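Side-chain contacts in glycerol-3-phosphate dehydrogenase [NAD(P)+] (Coxiella burnetii, PDB 3K96), which probably reduces dihydroxyacetone phosphate to sn-glycerol 3-phosphate with NADH or NADPH, giving the key precursor for phospholipid synthesis: residues Leu219-Gly224 with Glu306-Thr311; Arg242-Met247 with Gly268-Thr273; Asp312-Leu317 with Ile323-Thr328. All blocks are in the same frame, centred on the assembly; numbering follows the deposited sequence. Where two conformers were deposited one is given.

How the contacts relate
All three contacts lie within the helical C-terminal half of the chain, and contacts 1 and 2, like contacts 1 and 3, have centres about 11 Å apart. L219 of helix 206-228, which does not touch 306-311, packs on both other contacts: its CD1 lies 3.4 Å from G243 CA, and its CD2 3.8 Å from L327 CD2. Contacts 1 and 3 share helix 307-320. E246 of contact 2 hydrogen-bonds to contact 3, with OE2 2.8 Å from L327 N and OE1 2.8 Å from T328 OG1. E306 and D269 are predicted to bind NADPH and glycerol 3-phosphate; contact 3 packs farther off, V314 about 10 Å (side chains) from K134 and K216, the predicted proton acceptor.

Contact 1: Leu219-Gly224 with Glu306-Thr311; sequences LAIATG and EGLYNT
I221 lays the end of its side chain against the first turn of helix 307-320, where its terminal methyl CD1 overlaps the backbone of G307. I221 CD1 is 3.7 Å from G307 C and 3.8 Å from G307 CA. With CG2 standing anti to the backbone N, the CG1 branch takes the place beside that N and runs out fully extended (chi2 178°), which carries CD1 across to the neighbouring helix. Because G307 has no side chain, the methyl can settle directly on main-chain atoms, and the two backbones come near enough to put I221 CA 7.0 Å from G307 CA. L308 starts off away from helix 206-228, but its branched end returns, bringing L308 CD1 to 4.4 Å from I221 CD1 in a looser apolar contact.

The methyl also passes near the hydroxyl of T311. That group is turned to its own helix: T311 OG1 donates to G307 O over 2.7 Å, while T311 N donates to the same oxygen over 2.9 Å, the two reaching it from opposite faces of the carbonyl plane. The double grip fixes the rotation of T311 and satisfies its polar end next to an apolar neighbour. Outside the pair, V331 of helix 326-336 packs on T311.

The short helical segments cross at -114°, with axes 10.2 Å apart at their closest approach. The 97 Å² buried comes largely from one side chain, as I221 alone supplies 57 Å². G307 N is bonded to N281 OD1, and both N281 and E306 are predicted ligand-binding residues, which is consistent with this helix start bordering the substrate and cofactor site in the all-helical C-terminal domain of the glycerol-3-phosphate dehydrogenase family.

Contact 2: Arg242-Met247 with Gly268-Thr273; sequences RGLTEM and GDLVLT
In the helical C-terminal domain, helix 264-275 packs on helix 233-253 through L270, whose two methyls are divided between L244 and M247. The L270 CD2 methyl meets L244 CD1 at 3.9 Å, the two side chains crossing obliquely. Its other branch serves the second partner: L270 CD1 and M247 CE approach tip to tip at 4.1 Å. With CG anti to the backbone N (chi1 -176°), L270 projects its fork at the opposing helix and accounts for 66 of the 120 Å² buried between the segments. M247 is extended through its first two torsions and then bends at chi3, -70°, which places the CE methyl rather than the sulfur against the leucine. L244 and M247 are three residues apart, about one helical turn, so they present their ends to L270 together. The backbones themselves stay apart, L244 CA lying 8.1 Å from L270 CA.

Helix 264-275 also borders the predicted active site: D269 is predicted to bind sn-glycerol 3-phosphate, and T273 contacts the site through K216, the predicted proton acceptor, whose NZ is hydrogen-bonded to T273 OG1. That hydroxyl also donates to D269 O, with T273 OG1 at 2.7 Å, and T273 N reaches D269 O at 3.0 Å from the opposite face of its plane. D269 OD2 forms a salt bridge with K134. Both helices reach the subunit interface: L244 packs on L267 of the second subunit, and L272 on S233 of that subunit.

Contact 3: Asp312-Leu317 with Ile323-Thr328; sequences DQVHAL and IEMPLT
Helices 307-320 and 326-336 are joined by a short connection, and between 312-317 and 323-328 the CA atoms come nearest at H315 and T328, 6.6 Å apart. V314 and T328 have nearly equal shares of the packing, and the valine works through one branch. Its CG1 is anti to the backbone N (chi1 170°), and V314 CG1 sits 3.9 Å from M325 SD. The methionine, at the N-cap position of helix 326-336, bends at chi3, bringing M325 CE to 4.1 Å from the same V314 CG1, so sulfur and methyl both lie against it. T328 adds its methyl, CG2, 4.1 Å from V314 CG1; both M325 and T328 cross the valine at about a right angle.

T328 CG2 also touches the backbone of H315, approaching H315 N at 4.2 Å. The H315 ring continues the interface beyond the segment, stacking on H332 and meeting F329 of helix 326-336, planes at about 60°. E246 of helix 233-253 grips both T328 OG1 and L327 N in the first turn of helix 326-336; the polar hold thus comes from a third helix, while the two segments meet by apolar packing.

Contact 1: Leu219-Gly224 with Glu306-Thr311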
loop_
_atom_site.group_PDB
_atom_site.type_symbol
_atom_site.label_atom_id
_atom_site.label_comp_id
_atom_site.label_asym_id
_atom_site.label_seq_id
_atom_site.Cartn_x
_atom_site.Cartn_y
_atom_site.Cartn_z
ATOM N N LEU A 219 6.785 3.649 -10.415
ATOM C CA LEU A 219 5.372 3.518 -10.015
ATOM C C LEU A 219 4.893 4.792 -9.308
ATOM O O LEU A 219 3.730 5.177 -9.441
ATOM C CB LEU A 219 5.154 2.268 -9.170
ATOM C CG LEU A 219 5.608 0.987 -9.897
ATOM C CD1 LEU A 219 5.409 -0.275 -9.041
ATOM C CD2 LEU A 219 4.900 0.834 -11.234
ATOM N N ALA A 220 5.796 5.456 -8.592
ATOM C CA ALA A 220 5.476 6.716 -7.929
ATOM C C ALA A 220 5.127 7.775 -8.971
ATOM O O ALA A 220 4.232 8.577 -8.768
ATOM C CB ALA A 220 6.659 7.177 -7.059
ATOM N N ILE A 221 5.841 7.772 -10.097
ATOM C CA ILE A 221 5.537 8.714 -11.158
ATOM C C ILE A 221 4.164 8.375 -11.730
ATOM O O ILE A 221 3.332 9.267 -11.887
ATOM C CB ILE A 221 6.579 8.724 -12.259
ATOM C CG1 ILE A 221 7.927 9.248 -11.723
ATOM C CG2 ILE A 221 6.118 9.607 -13.427
ATOM C CD1 ILE A 221 9.029 9.235 -12.806
ATOM N N ALA A 222 3.919 7.092 -11.989
ATOM C CA ALA A 222 2.637 6.645 -12.539
ATOM C C ALA A 222 1.469 7.026 -11.635
ATOM O O ALA A 222 0.484 7.597 -12.094
ATOM C CB ALA A 222 2.651 5.131 -12.775
ATOM N N THR A 223 1.560 6.705 -10.353
ATOM C CA THR A 223 0.491 7.039 -9.446
ATOM C C THR A 223 0.393 8.556 -9.255
ATOM O O THR A 223 -0.691 9.088 -9.007
ATOM C CB THR A 223 0.649 6.332 -8.120
ATOM O OG1 THR A 223 1.919 6.667 -7.558
ATOM C CG2 THR A 223 0.559 4.815 -8.319
ATOM N N GLY A 224 1.519 9.256 -9.361
ATOM C CA GLY A 224 1.499 10.701 -9.263
ATOM C C GLY A 224 0.680 11.292 -10.409
ATOM O O GLY A 224 -0.106 12.241 -10.215
ATOM N N GLU A 306 15.301 10.831 -9.607
ATOM C CA GLU A 306 15.791 9.585 -10.176
ATOM C C GLU A 306 14.804 8.819 -10.996
ATOM O O GLU A 306 15.201 7.977 -11.775
ATOM C CB GLU A 306 16.254 8.661 -9.069
ATOM C CG GLU A 306 17.639 8.869 -8.602
ATOM C CD GLU A 306 17.874 8.073 -7.349
ATOM O OE1 GLU A 306 17.213 8.417 -6.349
ATOM O OE2 GLU A 306 18.692 7.121 -7.360
ATOM N N GLY A 307 13.520 9.113 -10.841
ATOM C CA GLY A 307 12.483 8.345 -11.522
ATOM C C GLY A 307 12.583 8.235 -13.023
ATOM O O GLY A 307 12.280 7.178 -13.582
ATOM N N LEU A 308 12.958 9.317 -13.693
ATOM C CA LEU A 308 13.073 9.271 -15.167
ATOM C C LEU A 308 14.227 8.326 -15.554
ATOM O O LEU A 308 14.079 7.473 -16.413
ATOM C CB LEU A 308 13.283 10.654 -15.795
ATOM C CG LEU A 308 12.149 11.669 -15.684
ATOM C CD1 LEU A 308 12.038 12.155 -14.257
ATOM C CD2 LEU A 308 12.424 12.840 -16.597
ATOM N N TYR A 309 15.367 8.496 -14.898
ATOM C CA TYR A 309 16.513 7.621 -15.117
ATOM C C TYR A 309 16.127 6.183 -14.796
ATOM O O TYR A 309 16.410 5.288 -15.588
ATOM C CB TYR A 309 17.680 8.074 -14.244
ATOM C CG TYR A 309 18.974 7.370 -14.504
ATOM C CD1 TYR A 309 19.774 7.719 -15.594
ATOM C CD2 TYR A 309 19.448 6.412 -13.621
ATOM C CE1 TYR A 309 21.003 7.080 -15.818
ATOM C CE2 TYR A 309 20.665 5.775 -13.829
ATOM C CZ TYR A 309 21.435 6.105 -14.924
ATOM O OH TYR A 309 22.644 5.465 -15.110
ATOM N N ASN A 310 15.486 5.946 -13.653
ATOM C CA ASN A 310 15.048 4.595 -13.314
ATOM C C ASN A 310 14.166 4.015 -14.432
ATOM O O ASN A 310 14.302 2.857 -14.778
ATOM C CB ASN A 310 14.181 4.526 -12.043
ATOM C CG ASN A 310 14.909 4.882 -10.746
ATOM O OD1 ASN A 310 14.236 5.149 -9.741
ATOM N ND2 ASN A 310 16.245 4.884 -10.742
ATOM N N THR A 311 13.220 4.816 -14.939
ATOM C CA THR A 311 12.290 4.357 -15.965
ATOM C C THR A 311 13.068 3.915 -17.193
ATOM O O THR A 311 12.847 2.828 -17.743
ATOM C CB THR A 311 11.273 5.464 -16.386
ATOM O OG1 THR A 311 10.524 5.901 -15.257
ATOM C CG2 THR A 311 10.287 4.954 -17.435
#

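Contact 2: Arg242-Met247 with Gly268-Thr273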
loop_
_atom_site.group_PDB
_atom_site.type_symbol
_atom_site.label_atom_id
_atom_site.label_comp_id
_atom_site.label_asym_id
_atom_site.label_seq_id
_atom_site.Cartn_x
_atom_site.Cartn_y
_atom_site.Cartn_z
ATOM N N ARG A 242 -1.395 -3.052 -9.443
ATOM C CA ARG A 242 -0.803 -3.476 -10.721
ATOM C C ARG A 242 0.696 -3.285 -10.712
ATOM O O ARG A 242 1.433 -4.062 -11.298
ATOM C CB ARG A 242 -1.374 -2.717 -11.909
ATOM C CG ARG A 242 -2.802 -3.055 -12.227
ATOM C CD ARG A 242 -3.052 -2.784 -13.697
ATOM N NE ARG A 242 -2.200 -3.653 -14.525
ATOM C CZ ARG A 242 -2.106 -3.573 -15.849
ATOM N NH1 ARG A 242 -1.297 -4.404 -16.501
ATOM N NH2 ARG A 242 -2.811 -2.657 -16.527
ATOM N N GLY A 243 1.142 -2.231 -10.060
ATOM C CA GLY A 243 2.550 -1.968 -9.954
ATOM C C GLY A 243 3.291 -3.112 -9.300
ATOM O O GLY A 243 4.323 -3.541 -9.789
ATOM N N LEU A 244 2.760 -3.601 -8.187
ATOM C CA LEU A 244 3.399 -4.688 -7.459
ATOM C C LEU A 244 3.472 -5.933 -8.361
ATOM O O LEU A 244 4.454 -6.679 -8.322
ATOM C CB LEU A 244 2.676 -4.990 -6.136
ATOM C CG LEU A 244 3.529 -5.777 -5.136
ATOM C CD1 LEU A 244 4.653 -4.847 -4.611
ATOM C CD2 LEU A 244 2.746 -6.341 -3.961
ATOM N N THR A 245 2.447 -6.157 -9.186
ATOM C CA THR A 245 2.471 -7.303 -10.114
ATOM C C THR A 245 3.661 -7.256 -11.086
ATOM O O THR A 245 4.338 -8.275 -11.296
ATOM C CB THR A 245 1.139 -7.414 -10.904
ATOM O OG1 THR A 245 0.060 -7.605 -9.976
ATOM C CG2 THR A 245 1.173 -8.582 -11.893
ATOM N N GLU A 246 3.944 -6.100 -11.698
ATOM C CA GLU A 246 5.100 -6.067 -12.623
ATOM C C GLU A 246 6.419 -6.055 -11.875
ATOM O O GLU A 246 7.430 -6.565 -12.384
ATOM C CB GLU A 246 5.011 -4.956 -13.691
ATOM C CG GLU A 246 5.092 -3.551 -13.241
ATOM C CD GLU A 246 4.711 -2.581 -14.373
ATOM O OE1 GLU A 246 5.573 -1.791 -14.808
ATOM O OE2 GLU A 246 3.548 -2.638 -14.846
ATOM N N MET A 247 6.417 -5.482 -10.676
ATOM C CA MET A 247 7.607 -5.499 -9.839
ATOM C C MET A 247 7.903 -7.001 -9.558
ATOM O O MET A 247 9.028 -7.449 -9.678
ATOM C CB MET A 247 7.370 -4.727 -8.535
ATOM C CG MET A 247 8.575 -4.646 -7.591
ATOM S SD MET A 247 8.180 -3.836 -6.009
ATOM C CE MET A 247 7.955 -2.147 -6.548
ATOM N N GLY A 268 6.256 -2.176 1.322
ATOM C CA GLY A 268 6.442 -1.084 2.260
ATOM C C GLY A 268 6.856 0.201 1.611
ATOM O O GLY A 268 6.170 1.221 1.735
ATOM N N ASP A 269 7.990 0.146 0.909
ATOM C CA ASP A 269 8.551 1.305 0.225
ATOM C C ASP A 269 7.600 1.789 -0.874
ATOM O O ASP A 269 7.484 2.982 -1.140
ATOM C CB ASP A 269 9.891 0.915 -0.383
ATOM C CG ASP A 269 10.832 2.085 -0.557
ATOM O OD1 ASP A 269 10.490 3.237 -0.197
ATOM O OD2 ASP A 269 11.960 1.840 -1.043
ATOM N N LEU A 270 6.902 0.869 -1.513
ATOM C CA LEU A 270 5.986 1.276 -2.591
ATOM C C LEU A 270 4.810 2.077 -2.079
ATOM O O LEU A 270 4.477 3.110 -2.643
ATOM C CB LEU A 270 5.479 0.065 -3.359
ATOM C CG LEU A 270 4.590 0.301 -4.580
ATOM C CD1 LEU A 270 5.363 0.970 -5.698
ATOM C CD2 LEU A 270 4.085 -1.060 -5.046
ATOM N N VAL A 271 4.176 1.613 -1.012
ATOM C CA VAL A 271 3.037 2.341 -0.496
ATOM C C VAL A 271 3.454 3.718 -0.016
ATOM O O VAL A 271 2.782 4.700 -0.304
ATOM C CB VAL A 271 2.261 1.553 0.576
ATOM C CG1 VAL A 271 1.748 0.269 -0.036
ATOM C CG2 VAL A 271 3.112 1.275 1.802
ATOM N N LEU A 272 4.592 3.796 0.672
ATOM C CA LEU A 272 5.106 5.074 1.151
ATOM C C LEU A 272 5.330 6.040 0.013
ATOM O O LEU A 272 4.831 7.180 0.030
ATOM C CB LEU A 272 6.454 4.886 1.874
ATOM C CG LEU A 272 7.199 6.198 2.187
ATOM C CD1 LEU A 272 6.416 7.016 3.224
ATOM C CD2 LEU A 272 8.621 5.934 2.681
ATOM N N THR A 273 6.035 5.576 -1.015
ATOM C CA THR A 273 6.438 6.457 -2.107
ATOM C C THR A 273 5.292 6.848 -3.040
ATOM O O THR A 273 5.320 7.932 -3.637
ATOM C CB THR A 273 7.573 5.842 -2.919
ATOM O OG1 THR A 273 8.581 5.338 -2.016
ATOM C CG2 THR A 273 8.181 6.884 -3.866
#

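Contact 3: Asp312-Leu317 with Ile323-Thr328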
loop_
_atom_site.group_PDB
_atom_site.type_symbol
_atom_site.label_atom_id
_atom_site.label_comp_id
_atom_site.label_asym_id
_atom_site.label_seq_id
_atom_site.Cartn_x
_atom_site.Cartn_y
_atom_site.Cartn_z
ATOM N N ASP A 312 14.004 4.745 -17.607
ATOM C CA ASP A 312 14.796 4.430 -18.798
ATOM C C ASP A 312 15.626 3.174 -18.628
ATOM O O ASP A 312 15.686 2.353 -19.543
ATOM C CB ASP A 312 15.690 5.620 -19.165
ATOM C CG ASP A 312 14.883 6.820 -19.619
ATOM O OD1 ASP A 312 13.673 6.627 -19.946
ATOM O OD2 ASP A 312 15.449 7.947 -19.648
ATOM N N GLN A 313 16.236 2.992 -17.452
ATOM C CA GLN A 313 17.100 1.811 -17.246
ATOM C C GLN A 313 16.293 0.523 -17.161
ATOM O O GLN A 313 16.661 -0.491 -17.759
ATOM C CB GLN A 313 17.976 1.960 -15.996
ATOM C CG GLN A 313 18.938 3.131 -16.037
ATOM C CD GLN A 313 19.939 3.029 -17.164
ATOM O OE1 GLN A 313 20.518 1.975 -17.418
ATOM N NE2 GLN A 313 20.152 4.131 -17.844
ATOM N N VAL A 314 15.178 0.570 -16.439
ATOM C CA VAL A 314 14.345 -0.597 -16.283
ATOM C C VAL A 314 13.661 -0.942 -17.590
ATOM O O VAL A 314 13.555 -2.122 -17.939
ATOM C CB VAL A 314 13.325 -0.426 -15.134
ATOM C CG1 VAL A 314 12.309 -1.551 -15.133
ATOM C CG2 VAL A 314 14.062 -0.358 -13.809
ATOM N N HIS A 315 13.232 0.070 -18.329
ATOM C CA HIS A 315 12.587 -0.166 -19.635
ATOM C C HIS A 315 13.562 -0.918 -20.542
ATOM O O HIS A 315 13.189 -1.902 -21.169
ATOM C CB HIS A 315 12.161 1.140 -20.293
ATOM C CG HIS A 315 11.456 0.955 -21.608
ATOM N ND1 HIS A 315 12.065 1.191 -22.822
ATOM C CD2 HIS A 315 10.198 0.560 -21.892
ATOM C CE1 HIS A 315 11.206 0.950 -23.799
ATOM N NE2 HIS A 315 10.065 0.560 -23.259
ATOM N N ALA A 316 14.817 -0.477 -20.583
ATOM C CA ALA A 316 15.813 -1.146 -21.411
ATOM C C ALA A 316 16.019 -2.582 -20.942
ATOM O O ALA A 316 16.139 -3.489 -21.753
ATOM C CB ALA A 316 17.153 -0.369 -21.413
ATOM N N LEU A 317 16.048 -2.795 -19.630
ATOM C CA LEU A 317 16.249 -4.132 -19.090
ATOM C C LEU A 317 15.047 -5.023 -19.412
ATOM O O LEU A 317 15.214 -6.171 -19.808
ATOM C CB LEU A 317 16.473 -4.088 -17.579
ATOM C CG LEU A 317 16.789 -5.423 -16.933
ATOM C CD1 LEU A 317 18.205 -5.855 -17.329
ATOM C CD2 LEU A 317 16.659 -5.343 -15.426
ATOM N N ILE A 323 10.446 -8.780 -20.787
ATOM C CA ILE A 323 9.650 -8.776 -19.582
ATOM C C ILE A 323 8.542 -7.765 -19.733
ATOM O O ILE A 323 8.791 -6.607 -20.022
ATOM C CB ILE A 323 10.481 -8.387 -18.359
ATOM C CG1 ILE A 323 11.700 -9.304 -18.233
ATOM C CG2 ILE A 323 9.638 -8.467 -17.113
ATOM C CD1 ILE A 323 12.587 -8.956 -17.056
ATOM N N GLU A 324 7.317 -8.212 -19.527
ATOM C CA GLU A 324 6.179 -7.337 -19.635
ATOM C C GLU A 324 6.005 -6.489 -18.375
ATOM O O GLU A 324 5.794 -7.021 -17.287
ATOM C CB GLU A 324 4.899 -8.127 -19.845
ATOM C CG GLU A 324 3.722 -7.166 -20.085
ATOM C CD GLU A 324 2.364 -7.841 -20.107
ATOM O OE1 GLU A 324 2.288 -9.054 -19.805
ATOM O OE2 GLU A 324 1.373 -7.141 -20.418
ATOM N N MET A 325 6.069 -5.173 -18.541
ATOM C CA MET A 325 5.914 -4.240 -17.434
ATOM C C MET A 325 5.132 -3.068 -17.983
ATOM O O MET A 325 5.722 -2.081 -18.412
ATOM C CB MET A 325 7.297 -3.781 -16.928
ATOM C CG MET A 325 8.215 -4.928 -16.572
ATOM S SD MET A 325 9.698 -4.347 -15.721
ATOM C CE MET A 325 8.938 -3.721 -14.208
ATOM N N PRO A 326 3.791 -3.187 -17.985
ATOM C CA PRO A 326 2.892 -2.185 -18.575
ATOM C C PRO A 326 2.974 -0.790 -17.997
ATOM O O PRO A 326 2.959 0.166 -18.772
ATOM C CB PRO A 326 1.473 -2.770 -18.372
ATOM C CG PRO A 326 1.655 -4.171 -17.845
ATOM C CD PRO A 326 3.093 -4.394 -17.502
ATOM N N LEU A 327 3.020 -0.644 -16.673
ATOM C CA LEU A 327 3.122 0.698 -16.105
ATOM C C LEU A 327 4.434 1.366 -16.503
ATOM O O LEU A 327 4.438 2.530 -16.915
ATOM C CB LEU A 327 2.928 0.754 -14.584
ATOM C CG LEU A 327 1.464 0.703 -14.116
ATOM C CD1 LEU A 327 0.805 -0.623 -14.473
ATOM C CD2 LEU A 327 1.348 0.983 -12.615
ATOM N N THR A 328 5.531 0.627 -16.396
ATOM C CA THR A 328 6.856 1.162 -16.731
ATOM C C THR A 328 6.913 1.578 -18.191
ATOM O O THR A 328 7.464 2.610 -18.518
ATOM C CB THR A 328 7.940 0.112 -16.472
ATOM O OG1 THR A 328 7.910 -0.244 -15.081
ATOM C CG2 THR A 328 9.306 0.641 -16.882
#